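Long-range contacts in putative sulfatase yidJ (Bacteroides fragilis, PDB 2QZU), which probably hydrolyses sulfate esters as a metal-dependent arylsulfatase: residues Asn68-Tyr73 against Pro353-Phe358; Gln380-Ser385 against Lys395-Pro400. All blocks are in the same frame, centred on the assembly; numbering follows the deposited sequence.

Contact 1. Residues Asn68-Tyr73 against Pro353-Phe358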
# COMPACT_ATOMS: atom_id res chain seq x y z
N ASN A 68 -17.34 -28.42 -1.95
CA ASN A 68 -17.22 -28.43 -0.49
C ASN A 68 -15.77 -28.58 -0.04
O ASN A 68 -15.51 -28.89 1.12
CB ASN A 68 -18.03 -29.57 0.14
CG ASN A 68 -19.53 -29.39 -0.00
OD1 ASN A 68 -20.05 -28.28 0.11
ND2 ASN A 68 -20.24 -30.49 -0.23
N ALA A 69 -14.82 -28.36 -0.95
CA ALA A 69 -13.40 -28.50 -0.62
C ALA A 69 -12.92 -27.47 0.41
O ALA A 69 -13.34 -26.32 0.38
CB ALA A 69 -12.55 -28.38 -1.88
N ILE A 70 -12.03 -27.89 1.31
CA ILE A 70 -11.51 -26.98 2.33
C ILE A 70 -10.01 -27.10 2.57
O ILE A 70 -9.35 -27.99 2.03
CB ILE A 70 -12.22 -27.22 3.70
CG1 ILE A 70 -11.98 -28.65 4.19
CG2 ILE A 70 -13.72 -27.00 3.57
CD1 ILE A 70 -10.74 -28.82 5.05
N SER A 71 -9.48 -26.18 3.37
CA SER A 71 -8.08 -26.17 3.77
C SER A 71 -8.15 -26.17 5.31
O SER A 71 -8.68 -25.23 5.91
CB SER A 71 -7.37 -24.91 3.27
OG SER A 71 -6.01 -24.92 3.66
N SER A 72 -7.64 -27.23 5.92
CA SER A 72 -7.69 -27.39 7.38
C SER A 72 -6.94 -26.36 8.22
O SER A 72 -7.38 -26.01 9.32
CB SER A 72 -7.24 -28.81 7.75
OG SER A 72 -8.19 -29.76 7.29
N TYR A 73 -5.80 -25.89 7.73
CA TYR A 73 -5.04 -24.86 8.44
C TYR A 73 -4.94 -23.77 7.39
O TYR A 73 -3.98 -23.71 6.62
CB TYR A 73 -3.65 -25.37 8.82
CG TYR A 73 -2.95 -24.56 9.89
CD1 TYR A 73 -3.32 -23.24 10.15
CD2 TYR A 73 -1.91 -25.11 10.65
CE1 TYR A 73 -2.68 -22.48 11.13
CE2 TYR A 73 -1.25 -24.35 11.63
CZ TYR A 73 -1.65 -23.05 11.87
OH TYR A 73 -1.01 -22.29 12.83
N PRO A 353 -19.97 -33.34 -3.85
CA PRO A 353 -19.96 -32.85 -2.47
C PRO A 353 -18.83 -33.37 -1.58
O PRO A 353 -18.76 -33.03 -0.40
CB PRO A 353 -21.33 -33.29 -1.96
CG PRO A 353 -21.49 -34.62 -2.62
CD PRO A 353 -21.04 -34.34 -4.05
N LEU A 354 -17.94 -34.18 -2.15
CA LEU A 354 -16.82 -34.74 -1.38
C LEU A 354 -16.04 -33.65 -0.64
O LEU A 354 -15.57 -32.70 -1.26
CB LEU A 354 -15.86 -35.48 -2.32
CG LEU A 354 -14.68 -36.15 -1.62
CD1 LEU A 354 -15.17 -37.35 -0.81
CD2 LEU A 354 -13.65 -36.60 -2.65
N MSE A 355 -15.88 -33.80 0.68
CA MSE A 355 -15.16 -32.79 1.45
C MSE A 355 -13.65 -33.02 1.41
O MSE A 355 -13.01 -33.21 2.44
CB MSE A 355 -15.63 -32.78 2.91
CG MSE A 355 -15.31 -31.48 3.62
SE MSE A 355 -15.42 -31.59 5.54
CE MSE A 355 -17.28 -32.11 5.69
N ILE A 356 -13.10 -32.99 0.20
CA ILE A 356 -11.67 -33.18 0.02
C ILE A 356 -10.93 -31.95 0.55
O ILE A 356 -11.43 -30.83 0.48
CB ILE A 356 -11.33 -33.40 -1.49
CG1 ILE A 356 -9.82 -33.56 -1.68
CG2 ILE A 356 -11.85 -32.23 -2.32
CD1 ILE A 356 -9.45 -34.05 -3.07
N ALA A 357 -9.75 -32.17 1.12
CA ALA A 357 -8.96 -31.07 1.66
C ALA A 357 -7.70 -30.86 0.85
O ALA A 357 -7.18 -31.78 0.21
CB ALA A 357 -8.60 -31.35 3.12
N PHE A 358 -7.20 -29.63 0.90
CA PHE A 358 -5.98 -29.25 0.21
C PHE A 358 -4.87 -30.26 0.49
O PHE A 358 -4.16 -30.69 -0.42
CB PHE A 358 -5.56 -27.85 0.70
CG PHE A 358 -4.39 -27.24 -0.04
CD1 PHE A 358 -4.47 -26.95 -1.40
CD2 PHE A 358 -3.24 -26.89 0.66
CE1 PHE A 358 -3.42 -26.30 -2.05
CE2 PHE A 358 -2.18 -26.24 0.02
CZ PHE A 358 -2.27 -25.95 -1.34
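Ile70 and Ala357 form a single parallel beta bridge, their CA atoms 4.9 Å apart. The bridge rests on two backbone bonds to Ile70: its N donates to Ile356 O at 3.1 Å, and its O accepts from Phe358 N at 2.9 Å. CA-H...O contacts run beside them, from Ala69 CA to Ile356 O and from Ala357 CA to Ile70 O, so each carbonyl receives one N-H and one C-H.

Asn68 adds a side-chain clasp at the Pro353 end. Its CB lies 3.6 Å from Pro353 O; CG is also near that oxygen without bonding it; and ND2 donates to Pro353 O over 2.9 Å. The N-H...O angle of 176° is nearly straight and the acceptor lies in the Asn68 amide plane, yet the donor comes from the flank of the carbonyl and tilted somewhat out of its plane, at a C=O...N angle of 105°. With CG anti to its carbonyl carbon (chi1 -68°), the amide can reach across while ND2 also packs against Pro353 CB.

Apolar contacts fill in between: Ile70 CD1 meets Ala357 CB at 3.8 Å, and Ala69 CB meets Ile356 CG2. Met355, a selenomethionine centring an inverse gamma turn, lays CG against Asn68 O, a buried oxygen without a polar partner in the model. Ser71 OG is held by Asp313 O.

Strands 64-66 and 349-352 are parallel neighbours at one border of the mixed sheet; this bridge carries their pairing into the loops that follow, in the alkaline phosphatase-like alpha/beta fold of sulfatases.

Contact 2. Residues Gln380-Ser385 against Lys395-Pro400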
# COMPACT_ATOMS: atom_id res chain seq x y z
N GLN A 380 -0.29 -38.82 6.56
CA GLN A 380 -1.47 -38.90 7.43
C GLN A 380 -2.80 -38.50 6.80
O GLN A 380 -3.86 -38.88 7.30
CB GLN A 380 -1.27 -38.02 8.66
CG GLN A 380 -0.02 -38.31 9.47
CD GLN A 380 0.15 -37.32 10.61
OE1 GLN A 380 0.37 -36.13 10.39
NE2 GLN A 380 0.04 -37.82 11.84
N THR A 381 -2.76 -37.72 5.72
CA THR A 381 -3.99 -37.26 5.09
C THR A 381 -4.78 -38.33 4.34
O THR A 381 -4.29 -39.44 4.10
CB THR A 381 -3.69 -36.06 4.17
OG1 THR A 381 -2.76 -36.44 3.15
CG2 THR A 381 -3.08 -34.92 4.98
N PHE A 382 -6.02 -38.00 3.97
CA PHE A 382 -6.91 -38.94 3.29
C PHE A 382 -6.60 -39.25 1.82
O PHE A 382 -6.37 -38.34 1.02
CB PHE A 382 -8.37 -38.46 3.36
CG PHE A 382 -8.90 -38.30 4.75
CD1 PHE A 382 -8.80 -37.09 5.42
CD2 PHE A 382 -9.54 -39.37 5.39
CE1 PHE A 382 -9.32 -36.93 6.70
CE2 PHE A 382 -10.07 -39.22 6.67
CZ PHE A 382 -9.96 -38.00 7.33
N ASP A 383 -6.59 -40.54 1.48
CA ASP A 383 -6.37 -40.97 0.10
C ASP A 383 -7.79 -41.11 -0.45
O ASP A 383 -8.47 -42.10 -0.20
CB ASP A 383 -5.68 -42.34 0.05
CG ASP A 383 -5.48 -42.84 -1.37
OD1 ASP A 383 -6.18 -42.36 -2.28
OD2 ASP A 383 -4.63 -43.73 -1.57
N LEU A 384 -8.23 -40.10 -1.19
CA LEU A 384 -9.58 -40.10 -1.73
C LEU A 384 -9.60 -40.38 -3.23
O LEU A 384 -10.53 -39.98 -3.94
CB LEU A 384 -10.23 -38.73 -1.46
CG LEU A 384 -10.31 -38.31 0.02
CD1 LEU A 384 -10.71 -36.85 0.13
CD2 LEU A 384 -11.30 -39.20 0.74
N SER A 385 -8.58 -41.07 -3.72
CA SER A 385 -8.47 -41.38 -5.14
C SER A 385 -9.70 -42.07 -5.73
O SER A 385 -10.16 -41.71 -6.82
CB SER A 385 -7.22 -42.22 -5.40
OG SER A 385 -7.22 -43.40 -4.60
N LYS A 395 -19.78 -40.10 2.83
CA LYS A 395 -20.58 -39.34 3.79
C LYS A 395 -20.01 -39.21 5.19
O LYS A 395 -20.33 -38.27 5.91
CB LYS A 395 -21.99 -39.93 3.86
N ASP A 396 -19.16 -40.15 5.59
CA ASP A 396 -18.58 -40.10 6.93
C ASP A 396 -17.31 -39.25 7.00
O ASP A 396 -16.70 -39.14 8.06
CB ASP A 396 -18.25 -41.52 7.42
CG ASP A 396 -17.24 -42.22 6.53
OD1 ASP A 396 -17.52 -42.37 5.32
OD2 ASP A 396 -16.17 -42.61 7.05
N LEU A 397 -16.93 -38.65 5.88
CA LEU A 397 -15.72 -37.83 5.86
C LEU A 397 -15.86 -36.56 6.69
O LEU A 397 -16.78 -35.77 6.51
CB LEU A 397 -15.35 -37.47 4.42
CG LEU A 397 -14.08 -36.65 4.18
CD1 LEU A 397 -12.86 -37.33 4.80
CD2 LEU A 397 -13.88 -36.50 2.68
N VAL A 398 -14.92 -36.40 7.61
CA VAL A 398 -14.87 -35.24 8.49
C VAL A 398 -13.43 -34.73 8.43
O VAL A 398 -12.48 -35.52 8.55
CB VAL A 398 -15.23 -35.61 9.94
CG1 VAL A 398 -15.03 -34.42 10.86
CG2 VAL A 398 -16.68 -36.09 10.00
N GLN A 399 -13.27 -33.43 8.23
CA GLN A 399 -11.94 -32.83 8.14
C GLN A 399 -11.61 -32.02 9.39
O GLN A 399 -12.49 -31.42 10.00
CB GLN A 399 -11.86 -31.92 6.91
CG GLN A 399 -11.97 -32.64 5.57
CD GLN A 399 -10.72 -33.40 5.19
OE1 GLN A 399 -9.73 -33.42 5.94
NE2 GLN A 399 -10.74 -34.03 4.02
N PRO A 400 -10.32 -31.98 9.77
CA PRO A 400 -9.89 -31.24 10.95
C PRO A 400 -9.68 -29.74 10.68
O PRO A 400 -9.68 -29.30 9.53
CB PRO A 400 -8.58 -31.92 11.31
CG PRO A 400 -8.01 -32.25 9.95
CD PRO A 400 -9.22 -32.79 9.22
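Phe382 meets Leu397 in a CH-pi contact: Leu397 CD1 stands 3.7 Å from the ring centroid and only 6° off the ring normal. The distances from Leu397 CD1 to all six ring carbons of Phe382 fall within 3.9 to 4.1 Å, as expected for a methyl centred over the face. Leu397 has CG anti to its backbone N (chi1 -178°), which extends the branched end toward the ring.

The other Leu397 methyl makes the purely aliphatic contact, CD2 reaching Leu384 CD1 tip to tip at 4.1 Å. One leucine thus serves both an aromatic and an aliphatic partner.

Polar groups approach the same ring by van der Waals contact. Gln399 OE1 lies 3.6 Å from Phe382 CE1, and Val398 O 3.7 Å from Phe382 CZ, both obliquely. The Gln399 amide stands almost upright to the ring, the planes 84° apart, while its NE2 donates to Asp360 OD2.

Within 380-385, Asp383 OD1 accepts from Ser385 OG at 2.7 Å and from Ser385 N, the latter closing an Asx turn. Leu384 occupies the N-cap position of helix 385-390. With its two methyls on Phe382 and Leu384, Leu397 centres a small side-chain core joining the loop before that helix to the entry of strand 399-404, the first strand of the C-terminal antiparallel sheet.

How the contacts relate
Contact 1 closes before contact 2 opens along the chain, yet their centres lie only about 9 Å apart. Helix 361-368 follows 353-358 and leads toward 380-385; helix 385-390 then precedes 395-400. The two contacts touch directly: Gln399 NE2 probably donates to Met355 O over 2.9 Å, and Ser72 OG is hydrogen-bonded to Pro400 O. Asp360, just after 353-358, receives Ala357 N and Gln399 NE2 on OD2 and Phe382 N on OD1, tying three of the four segments. Contact 1 continues the border of the large mixed sheet, whereas contact 2 lies where the four-stranded antiparallel sheet begins, so together they join the two sheets through buried loops.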